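Local coordinates for protein beta-1,4-mannanase (Aplysia kurodai, PDB 3VUP) that probably hydrolyses the beta-1,4-linked mannose backbone of mannans in the digestive fluid of the sea hare, using a TIM-barrel fold, at residues A[87-92]-A[142-147]; A[293-298]-A[320-325]; A[203-208]-A[244-249]. All coordinates share one frame; numbering follows the deposited sequence.

Contact 1: A[87-92]-A[142-147]; sequences TMLDDM and KPIVNH. With SO4 (sulfate ion), chain H.
L89 is the chief bump of this contact: its CD2 methyl settles on the backbone at the start of 142-147, 3.7 Å from the CA of I144 and beside the carbonyl O of P143. I144 answers from the second helix with its own branches. CG1 touches the same L89 methyl at 3.8 Å, CD1 meets CE of M88 at 4.1 Å, and CG2 meets CG of M92, so that one isoleucine fits against three side chains of 87-92. One turn on, CG of H147 stands anti to its backbone N (chi1 -170°), which swings the imidazole across to the first helix and lays a face over CB of L89, 3.8 Å from the ring centroid. A water in the ring plane lies 2.8 Å from NE2 of H147 and donates a 2.7 Å bond to OD1 of D90. Shortening H147 to an alanine would probably uncover CB of L89 and leave that water without its ring partner. M92 and I144 also rest on W157 of strand 157-161. The segment axes approach to 9.4 Å and cross at -40°, as helices that follow consecutive strands pack in the outer layer of a TIM barrel.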
loop_
_atom_site.group_PDB
_atom_site.type_symbol
_atom_site.label_atom_id
_atom_site.label_comp_id
_atom_site.label_asym_id
_atom_site.label_seq_id
_atom_site.Cartn_x
_atom_site.Cartn_y
_atom_site.Cartn_z
ATOM N N THR A 87 -15.420 -16.710 6.830
ATOM C CA THR A 87 -14.273 -16.584 7.734
ATOM C C THR A 87 -13.550 -15.243 7.630
ATOM O O THR A 87 -12.786 -14.885 8.531
ATOM C CB THR A 87 -13.226 -17.715 7.561
ATOM O OG1 THR A 87 -12.470 -17.514 6.361
ATOM C CG2 THR A 87 -13.894 -19.074 7.511
ATOM N N MET A 88 -13.788 -14.504 6.550
ATOM C CA MET A 88 -13.002 -13.308 6.245
ATOM C C MET A 88 -12.947 -12.288 7.378
ATOM O O MET A 88 -11.884 -11.753 7.666
ATOM C CB MET A 88 -13.518 -12.658 4.962
ATOM C CG MET A 88 -12.718 -11.453 4.498
ATOM S SD MET A 88 -10.990 -11.858 4.197
ATOM C CE MET A 88 -10.518 -10.453 3.189
ATOM N N LEU A 89 -14.086 -11.989 7.996
ATOM C CA LEU A 89 -14.094 -10.990 9.055
ATOM C C LEU A 89 -13.248 -11.474 10.235
ATOM O O LEU A 89 -12.388 -10.750 10.725
ATOM C CB LEU A 89 -15.524 -10.652 9.485
ATOM C CG LEU A 89 -16.439 -10.148 8.363
ATOM C CD1 LEU A 89 -17.798 -9.797 8.934
ATOM C CD2 LEU A 89 -15.837 -8.959 7.634
ATOM N N ASP A 90 -13.481 -12.710 10.672
ATOM C CA ASP A 90 -12.662 -13.315 11.720
ATOM C C ASP A 90 -11.181 -13.335 11.341
ATOM O O ASP A 90 -10.311 -13.109 12.185
ATOM C CB ASP A 90 -13.113 -14.754 12.011
ATOM C CG ASP A 90 -14.470 -14.834 12.697
ATOM O OD1 ASP A 90 -14.890 -13.858 13.351
ATOM O OD2 ASP A 90 -15.113 -15.899 12.587
ATOM N N ASP A 91 -10.898 -13.631 10.074
ATOM C CA ASP A 91 -9.525 -13.729 9.598
ATOM C C ASP A 91 -8.807 -12.391 9.728
ATOM O O ASP A 91 -7.661 -12.326 10.182
ATOM C CB ASP A 91 -9.486 -14.168 8.134
ATOM C CG ASP A 91 -9.995 -15.586 7.916
ATOM O OD1 ASP A 91 -10.060 -16.387 8.881
ATOM O OD2 ASP A 91 -10.317 -15.897 6.745
ATOM N N MET A 92 -9.479 -11.320 9.321
ATOM C CA MET A 92 -8.855 -10.006 9.375
ATOM C C MET A 92 -8.622 -9.570 10.823
ATOM O O MET A 92 -7.572 -9.007 11.147
ATOM C CB MET A 92 -9.679 -8.981 8.596
ATOM C CG MET A 92 -9.737 -9.263 7.088
ATOM S SD MET A 92 -8.120 -9.275 6.266
ATOM C CE MET A 92 -7.615 -7.563 6.453
ATOM N N LYS A 142 -16.870 -2.091 3.621
ATOM C CA LYS A 142 -17.398 -1.545 4.860
ATOM C C LYS A 142 -17.529 -2.614 5.963
ATOM O O LYS A 142 -17.126 -2.367 7.099
ATOM C CB LYS A 142 -18.687 -0.739 4.639
ATOM C CG LYS A 142 -18.466 0.593 3.911
ATOM C CD LYS A 142 -19.785 1.306 3.663
ATOM C CE LYS A 142 -19.595 2.688 3.070
ATOM N NZ LYS A 142 -20.886 3.427 3.046
ATOM N N PRO A 143 -18.065 -3.812 5.645
ATOM C CA PRO A 143 -18.094 -4.825 6.709
ATOM C C PRO A 143 -16.717 -5.185 7.273
ATOM O O PRO A 143 -16.576 -5.345 8.486
ATOM C CB PRO A 143 -18.740 -6.026 6.016
ATOM C CG PRO A 143 -19.672 -5.389 5.018
ATOM C CD PRO A 143 -18.923 -4.194 4.505
ATOM N N ILE A 144 -15.711 -5.293 6.415
ATOM C CA ILE A 144 -14.364 -5.594 6.887
ATOM C C ILE A 144 -13.820 -4.474 7.781
ATOM O O ILE A 144 -13.339 -4.721 8.891
ATOM C CB ILE A 144 -13.400 -5.858 5.710
ATOM C CG1 ILE A 144 -13.762 -7.174 5.006
ATOM C CG2 ILE A 144 -11.955 -5.871 6.204
ATOM C CD1 ILE A 144 -13.099 -7.340 3.655
ATOM N N VAL A 145 -13.907 -3.243 7.288
ATOM C CA VAL A 145 -13.384 -2.089 8.005
ATOM C C VAL A 145 -14.090 -1.908 9.340
ATOM O O VAL A 145 -13.456 -1.623 10.361
ATOM C CB VAL A 145 -13.506 -0.823 7.131
ATOM C CG1 VAL A 145 -13.216 0.437 7.934
ATOM C CG2 VAL A 145 -12.576 -0.927 5.928
ATOM N N ASN A 146 -15.406 -2.085 9.335
ATOM C CA ASN A 146 -16.171 -1.973 10.566
ATOM C C ASN A 146 -15.778 -3.035 11.583
ATOM O O ASN A 146 -15.693 -2.765 12.780
ATOM C CB ASN A 146 -17.663 -2.068 10.280
ATOM C CG ASN A 146 -18.490 -1.940 11.532
ATOM O OD1 ASN A 146 -18.544 -0.871 12.145
ATOM N ND2 ASN A 146 -19.133 -3.029 11.931
ATOM N N HIS A 147 -15.534 -4.249 11.104
ATOM C CA HIS A 147 -15.251 -5.365 11.995
ATOM C C HIS A 147 -13.955 -5.158 12.782
ATOM O O HIS A 147 -13.839 -5.600 13.923
ATOM C CB HIS A 147 -15.166 -6.662 11.203
ATOM C CG HIS A 147 -15.107 -7.880 12.063
ATOM N ND1 HIS A 147 -16.209 -8.368 12.730
ATOM C CD2 HIS A 147 -14.079 -8.702 12.381
ATOM C CE1 HIS A 147 -15.864 -9.445 13.413
ATOM N NE2 HIS A 147 -14.576 -9.666 13.222
HETATM S S SO4 H . -21.694 5.834 0.331
HETATM O O1 SO4 H . -21.524 4.716 -0.593
HETATM O O2 SO4 H . -21.146 7.069 -0.247
HETATM O O3 SO4 H . -23.112 6.035 0.613
HETATM O O4 SO4 H . -21.000 5.526 1.581
HETATM O O HOH W 1 -13.675 -11.912 14.685
#

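Contact 2: A[293-298]-A[320-325]; sequences EFWEQD and WSWHLV. With SO4 (sulfate ion), chain F.
OE2 of E293 is gripped by a salt bridge from NH1 of R60 and a hydrogen bond with a bound Tris molecule, while OE1 bonds to the hydroxyl of Y264. The carboxylate runs alongside the indole of W322, with CD of E293 3.6 Å from CE3 of W322 and the two planes 29° apart. OE1 lies over one face of the indole and CB of H323 over the opposite one, both toward the rim. W322 turns its five-membered edge onto the six-membered ring of W295 in a T-shaped pair, the centroids 4.8 Å apart and the planes at 76°; CD1 of W322 lies 3.5 Å from CE3 of W295. CG of Q297 backs the opposite face of W295; OD2 of D298 accepts from NE1 of W295 at 2.9 Å, tilted from the indole plane, and from NE2 of Q297, probably steadying the indole. The two segments lie at the C-terminal side of the seventh and eighth barrel strands, where TIM-barrel glycosidases carry their active sites, consistent with the Tris marking a substrate pocket. They are joined by the backbone bond from N of W322 to O of F294, 2.8 Å long. F294 sets its ring face over CA of S321, 4.1 Å from the centroid, whereas its buried backbone N finds no partner. Beyond it, N of Q297 donates to sulfate O4 at 2.8 Å.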
loop_
_atom_site.group_PDB
_atom_site.type_symbol
_atom_site.label_atom_id
_atom_site.label_comp_id
_atom_site.label_asym_id
_atom_site.label_seq_id
_atom_site.Cartn_x
_atom_site.Cartn_y
_atom_site.Cartn_z
ATOM N N GLU A 293 8.480 -0.116 -0.974
ATOM C CA GLU A 293 9.116 -1.306 -1.556
ATOM C C GLU A 293 10.494 -0.931 -2.050
ATOM O O GLU A 293 10.662 0.131 -2.648
ATOM C CB GLU A 293 8.363 -1.848 -2.770
ATOM C CG GLU A 293 7.030 -2.509 -2.524
ATOM C CD GLU A 293 6.444 -3.118 -3.787
ATOM O OE1 GLU A 293 7.197 -3.308 -4.778
ATOM O OE2 GLU A 293 5.229 -3.417 -3.777
ATOM N N PHE A 294 11.446 -1.840 -1.840
ATOM C CA PHE A 294 12.788 -1.772 -2.397
ATOM C C PHE A 294 13.497 -3.063 -2.020
ATOM O O PHE A 294 13.077 -3.747 -1.079
ATOM C CB PHE A 294 13.575 -0.567 -1.854
ATOM C CG PHE A 294 13.759 -0.562 -0.352
ATOM C CD1 PHE A 294 14.889 -1.112 0.242
ATOM C CD2 PHE A 294 12.805 0.027 0.466
ATOM C CE1 PHE A 294 15.056 -1.084 1.614
ATOM C CE2 PHE A 294 12.966 0.063 1.841
ATOM C CZ PHE A 294 14.098 -0.495 2.418
ATOM N N TRP A 295 14.564 -3.398 -2.741
ATOM C CA TRP A 295 15.414 -4.512 -2.344
ATOM C C TRP A 295 16.802 -4.380 -2.945
ATOM O O TRP A 295 17.012 -3.624 -3.894
ATOM C CB TRP A 295 14.802 -5.889 -2.635
ATOM C CG TRP A 295 14.476 -6.221 -4.064
ATOM C CD1 TRP A 295 14.657 -5.457 -5.185
ATOM C CD2 TRP A 295 13.902 -7.450 -4.502
ATOM N NE1 TRP A 295 14.202 -6.140 -6.295
ATOM C CE2 TRP A 295 13.723 -7.360 -5.893
ATOM C CE3 TRP A 295 13.488 -8.604 -3.839
ATOM C CZ2 TRP A 295 13.180 -8.407 -6.640
ATOM C CZ3 TRP A 295 12.948 -9.636 -4.573
ATOM C CH2 TRP A 295 12.789 -9.529 -5.960
ATOM N N GLU A 296 17.751 -5.123 -2.391
ATOM C CA GLU A 296 19.146 -4.940 -2.751
ATOM C C GLU A 296 19.449 -5.314 -4.201
ATOM O O GLU A 296 20.271 -4.664 -4.850
ATOM C CB GLU A 296 20.040 -5.727 -1.787
ATOM C CG GLU A 296 21.530 -5.520 -2.017
ATOM C CD GLU A 296 22.420 -6.168 -0.958
ATOM O OE1 GLU A 296 23.509 -6.646 -1.324
ATOM O OE2 GLU A 296 22.086 -6.158 0.241
ATOM N N GLN A 297 18.789 -6.342 -4.724
ATOM C CA GLN A 297 19.108 -6.769 -6.081
ATOM C C GLN A 297 18.800 -5.693 -7.128
ATOM O O GLN A 297 19.370 -5.711 -8.216
ATOM C CB GLN A 297 18.431 -8.087 -6.452
ATOM C CG GLN A 297 16.942 -8.019 -6.618
ATOM C CD GLN A 297 16.447 -9.172 -7.452
ATOM O OE1 GLN A 297 16.539 -10.329 -7.035
ATOM N NE2 GLN A 297 15.949 -8.872 -8.651
ATOM N N ASP A 298 17.912 -4.758 -6.796
ATOM C CA ASP A 298 17.664 -3.589 -7.637
ATOM C C ASP A 298 17.843 -2.335 -6.785
ATOM O O ASP A 298 16.960 -1.471 -6.703
ATOM C CB ASP A 298 16.282 -3.638 -8.280
ATOM C CG ASP A 298 16.130 -4.815 -9.225
ATOM O OD1 ASP A 298 16.776 -4.811 -10.302
ATOM O OD2 ASP A 298 15.370 -5.754 -8.892
ATOM N N TRP A 320 9.896 0.020 3.875
ATOM C CA TRP A 320 9.437 -1.367 3.837
ATOM C C TRP A 320 10.127 -2.075 2.675
ATOM O O TRP A 320 9.863 -1.766 1.503
ATOM C CB TRP A 320 7.917 -1.472 3.643
ATOM C CG TRP A 320 7.083 -0.732 4.642
ATOM C CD1 TRP A 320 7.383 -0.477 5.940
ATOM C CD2 TRP A 320 5.796 -0.150 4.411
ATOM N NE1 TRP A 320 6.364 0.232 6.534
ATOM C CE2 TRP A 320 5.374 0.440 5.615
ATOM C CE3 TRP A 320 4.960 -0.081 3.302
ATOM C CZ2 TRP A 320 4.151 1.098 5.735
ATOM C CZ3 TRP A 320 3.751 0.577 3.421
ATOM C CH2 TRP A 320 3.353 1.153 4.626
ATOM N N SER A 321 11.007 -3.022 2.987
ATOM C CA SER A 321 11.682 -3.781 1.940
ATOM C C SER A 321 10.740 -4.822 1.313
ATOM O O SER A 321 9.685 -5.156 1.877
ATOM C CB SER A 321 12.952 -4.434 2.486
ATOM O OG SER A 321 12.666 -5.224 3.623
ATOM N N TRP A 322 11.122 -5.327 0.142
ATOM C CA TRP A 322 10.266 -6.214 -0.643
ATOM C C TRP A 322 10.553 -7.711 -0.467
ATOM O O TRP A 322 11.650 -8.181 -0.762
ATOM C CB TRP A 322 10.368 -5.849 -2.137
ATOM C CG TRP A 322 9.581 -6.797 -2.980
ATOM C CD1 TRP A 322 10.079 -7.722 -3.852
ATOM C CD2 TRP A 322 8.155 -6.972 -2.976
ATOM N NE1 TRP A 322 9.049 -8.454 -4.402
ATOM C CE2 TRP A 322 7.860 -8.012 -3.885
ATOM C CE3 TRP A 322 7.101 -6.339 -2.305
ATOM C CZ2 TRP A 322 6.554 -8.439 -4.140
ATOM C CZ3 TRP A 322 5.797 -6.768 -2.558
ATOM C CH2 TRP A 322 5.539 -7.810 -3.469
ATOM N N HIS A 323 9.533 -8.434 -0.003
ATOM C CA HIS A 323 9.465 -9.901 0.027
ATOM C C HIS A 323 10.253 -10.514 1.179
ATOM O O HIS A 323 11.273 -11.179 0.992
ATOM C CB HIS A 323 9.827 -10.544 -1.313
ATOM C CG HIS A 323 9.042 -11.782 -1.587
ATOM N ND1 HIS A 323 9.004 -12.852 -0.714
ATOM C CD2 HIS A 323 8.214 -12.092 -2.612
ATOM C CE1 HIS A 323 8.195 -13.773 -1.208
ATOM N NE2 HIS A 323 7.711 -13.341 -2.360
ATOM N N LEU A 324 9.750 -10.314 2.390
ATOM C CA LEU A 324 10.398 -10.866 3.570
ATOM C C LEU A 324 10.434 -12.385 3.539
ATOM O O LEU A 324 11.388 -12.981 4.021
ATOM C CB LEU A 324 9.700 -10.405 4.843
ATOM C CG LEU A 324 9.827 -8.918 5.170
ATOM C CD1 LEU A 324 8.906 -8.569 6.318
ATOM C CD2 LEU A 324 11.274 -8.549 5.495
ATOM N N VAL A 325 9.403 -13.024 3.000
ATOM C CA VAL A 325 9.396 -14.482 2.987
ATOM C C VAL A 325 10.616 -15.038 2.259
ATOM O O VAL A 325 11.260 -15.967 2.745
ATOM C CB VAL A 325 8.086 -15.035 2.392
ATOM C CG1 VAL A 325 8.213 -16.506 2.058
ATOM C CG2 VAL A 325 6.943 -14.810 3.367
HETATM S S SO4 F . 17.512 -8.485 -1.407
HETATM O O1 SO4 F . 16.191 -9.031 -1.596
HETATM O O2 SO4 F . 17.271 -7.699 -0.260
HETATM O O3 SO4 F . 18.421 -9.472 -0.863
HETATM O O4 SO4 F . 18.011 -8.056 -2.704
#

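Contact 3: A[203-208]-A[244-249]; sequences FLNWQA and CLRLAG. With SO4 (sulfate ion), chain I.
The one hydrogen bond across the contact runs from NE1 of W206 to the carbonyl O of G249, 2.9 Å long with 153° at the hydrogen. The acceptor lies in the plane of the indole, so the ring meets the end of 244-249 with its edge. Close van der Waals packing sits beside it: OD1 of N205 presses to 3.1 Å from CA of G249, leaving no room for a side chain there. With chi1 at 175° the N205 amide extends away from its own backbone N and reaches the other helix, where CG comes 3.2 Å from O of L245; its ND2 is satisfied by the carbonyls of K251 and G254. Helices 197-214 and 242-249 follow the fourth and fifth strands of the TIM barrel and belong to its outer layer; segments 203-208 and 244-249 cross at -96°, their axes 8.2 Å apart. Apolar contact is small: CD2 of L245 lies 3.7 Å from CB of L204. Among charged groups, R246 donates from NH1 to O2 of a sulfate at 3.0 Å, at the guanidinium edge, and from NE to O of Q252. C244 is disulfide-bonded to C177, between strand 157-161 and helix 197-214.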
loop_
_atom_site.group_PDB
_atom_site.type_symbol
_atom_site.label_atom_id
_atom_site.label_comp_id
_atom_site.label_asym_id
_atom_site.label_seq_id
_atom_site.Cartn_x
_atom_site.Cartn_y
_atom_site.Cartn_z
ATOM N N PHE A 203 -12.247 5.035 -8.278
ATOM C CA PHE A 203 -12.045 3.771 -7.572
ATOM C C PHE A 203 -11.345 4.007 -6.238
ATOM O O PHE A 203 -11.768 3.487 -5.203
ATOM C CB PHE A 203 -11.238 2.862 -8.512
ATOM C CG PHE A 203 -10.823 1.523 -7.947
ATOM C CD1 PHE A 203 -11.702 0.448 -7.916
ATOM C CD2 PHE A 203 -9.509 1.311 -7.570
ATOM C CE1 PHE A 203 -11.285 -0.799 -7.456
ATOM C CE2 PHE A 203 -9.089 0.077 -7.108
ATOM C CZ PHE A 203 -9.971 -0.980 -7.053
ATOM N N LEU A 204 -10.291 4.814 -6.268
ATOM C CA LEU A 204 -9.546 5.131 -5.060
ATOM C C LEU A 204 -10.322 6.055 -4.113
ATOM O O LEU A 204 -10.408 5.796 -2.913
ATOM C CB LEU A 204 -8.183 5.722 -5.428
ATOM C CG LEU A 204 -7.248 4.803 -6.229
ATOM C CD1 LEU A 204 -6.051 5.579 -6.760
ATOM C CD2 LEU A 204 -6.783 3.621 -5.393
ATOM N N ASN A 205 -10.900 7.120 -4.657
ATOM C CA ASN A 205 -11.658 8.077 -3.849
ATOM C C ASN A 205 -12.802 7.399 -3.109
ATOM O O ASN A 205 -12.997 7.624 -1.913
ATOM C CB ASN A 205 -12.186 9.199 -4.751
ATOM C CG ASN A 205 -13.101 10.182 -4.030
ATOM O OD1 ASN A 205 -14.303 10.238 -4.289
ATOM N ND2 ASN A 205 -12.533 10.979 -3.134
ATOM N N TRP A 206 -13.572 6.569 -3.808
ATOM C CA TRP A 206 -14.737 5.964 -3.168
ATOM C C TRP A 206 -14.329 5.006 -2.056
ATOM O O TRP A 206 -14.965 4.957 -1.005
ATOM C CB TRP A 206 -15.629 5.259 -4.187
ATOM C CG TRP A 206 -16.422 6.192 -5.065
ATOM C CD1 TRP A 206 -16.240 7.543 -5.234
ATOM C CD2 TRP A 206 -17.540 5.834 -5.887
ATOM N NE1 TRP A 206 -17.174 8.037 -6.116
ATOM C CE2 TRP A 206 -17.980 7.010 -6.533
ATOM C CE3 TRP A 206 -18.204 4.632 -6.147
ATOM C CZ2 TRP A 206 -19.057 7.015 -7.421
ATOM C CZ3 TRP A 206 -19.267 4.640 -7.027
ATOM C CH2 TRP A 206 -19.687 5.824 -7.651
ATOM N N GLN A 207 -13.262 4.243 -2.272
ATOM C CA GLN A 207 -12.827 3.325 -1.230
ATOM C C GLN A 207 -12.246 4.061 -0.026
ATOM O O GLN A 207 -12.532 3.710 1.119
ATOM C CB GLN A 207 -11.850 2.294 -1.781
ATOM C CG GLN A 207 -12.478 1.326 -2.768
ATOM C CD GLN A 207 -11.450 0.369 -3.321
ATOM O OE1 GLN A 207 -11.227 -0.703 -2.766
ATOM N NE2 GLN A 207 -10.789 0.766 -4.399
ATOM N N ALA A 208 -11.423 5.071 -0.276
ATOM C CA ALA A 208 -10.859 5.836 0.824
ATOM C C ALA A 208 -11.955 6.485 1.667
ATOM O O ALA A 208 -11.881 6.487 2.890
ATOM C CB ALA A 208 -9.876 6.878 0.312
ATOM N N CYS A 244 -7.409 15.841 -6.883
ATOM C CA CYS A 244 -7.683 14.917 -7.981
ATOM C C CYS A 244 -8.637 13.805 -7.590
ATOM O O CYS A 244 -9.526 13.445 -8.366
ATOM C CB CYS A 244 -6.381 14.338 -8.537
ATOM S SG CYS A 244 -5.385 15.578 -9.415
ATOM N N LEU A 245 -8.467 13.258 -6.395
ATOM C CA LEU A 245 -9.357 12.196 -5.941
ATOM C C LEU A 245 -10.785 12.719 -5.778
ATOM O O LEU A 245 -11.745 12.089 -6.232
ATOM C CB LEU A 245 -8.845 11.596 -4.637
ATOM C CG LEU A 245 -7.566 10.775 -4.799
ATOM C CD1 LEU A 245 -6.831 10.670 -3.477
ATOM C CD2 LEU A 245 -7.899 9.400 -5.304
ATOM N N ARG A 246 -10.927 13.876 -5.130
ATOM C CA ARG A 246 -12.244 14.474 -4.933
ATOM C C ARG A 246 -12.882 14.876 -6.261
ATOM O O ARG A 246 -14.097 14.756 -6.438
ATOM C CB ARG A 246 -12.156 15.680 -3.996
ATOM C CG ARG A 246 -11.812 15.320 -2.562
ATOM C CD ARG A 246 -11.514 16.562 -1.738
ATOM N NE ARG A 246 -11.272 16.207 -0.348
ATOM C CZ ARG A 246 -10.486 16.886 0.476
ATOM N NH1 ARG A 246 -9.850 17.977 0.054
ATOM N NH2 ARG A 246 -10.339 16.469 1.727
ATOM N N LEU A 247 -12.073 15.351 -7.200
ATOM C CA LEU A 247 -12.608 15.722 -8.506
ATOM C C LEU A 247 -13.224 14.507 -9.185
ATOM O O LEU A 247 -14.330 14.563 -9.714
ATOM C CB LEU A 247 -11.511 16.311 -9.395
ATOM C CG LEU A 247 -11.960 16.657 -10.814
ATOM C CD1 LEU A 247 -12.931 17.820 -10.811
ATOM C CD2 LEU A 247 -10.755 16.980 -11.663
ATOM N N ALA A 248 -12.499 13.397 -9.164
ATOM C CA ALA A 248 -12.916 12.205 -9.896
ATOM C C ALA A 248 -14.116 11.506 -9.270
ATOM O O ALA A 248 -14.979 10.992 -9.982
ATOM C CB ALA A 248 -11.768 11.232 -10.003
ATOM N N GLY A 249 -14.157 11.465 -7.940
ATOM C CA GLY A 249 -15.170 10.695 -7.241
ATOM C C GLY A 249 -16.194 11.462 -6.423
ATOM O O GLY A 249 -17.248 10.920 -6.088
HETATM S S SO4 I . -10.457 20.141 -3.382
HETATM O O1 SO4 I . -11.577 19.312 -3.828
HETATM O O2 SO4 I . -9.515 19.338 -2.603
HETATM O O3 SO4 I . -9.796 20.725 -4.544
HETATM O O4 SO4 I . -10.968 21.209 -2.529
#

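In the fold
All three contacts belong to one closed eight-stranded barrel, and along the chain they come in the order contact 1, contact 3, contact 2. Contacts 1 and 3 lie in the outer helical layer, their centres about 23 Å apart; helices 130-147 and 197-214 join them, since K142 touches A210 and T214 while W206 leans on L133 and I137. Contact 2 instead joins the region after strand 289-293 to strand 318-322, with centres about 28 Å from contact 1 and about 29 Å from contact 3, the latter across the centre of the chain. Two contacts thus pack the helical shell, whereas the third sits by the probable substrate pocket.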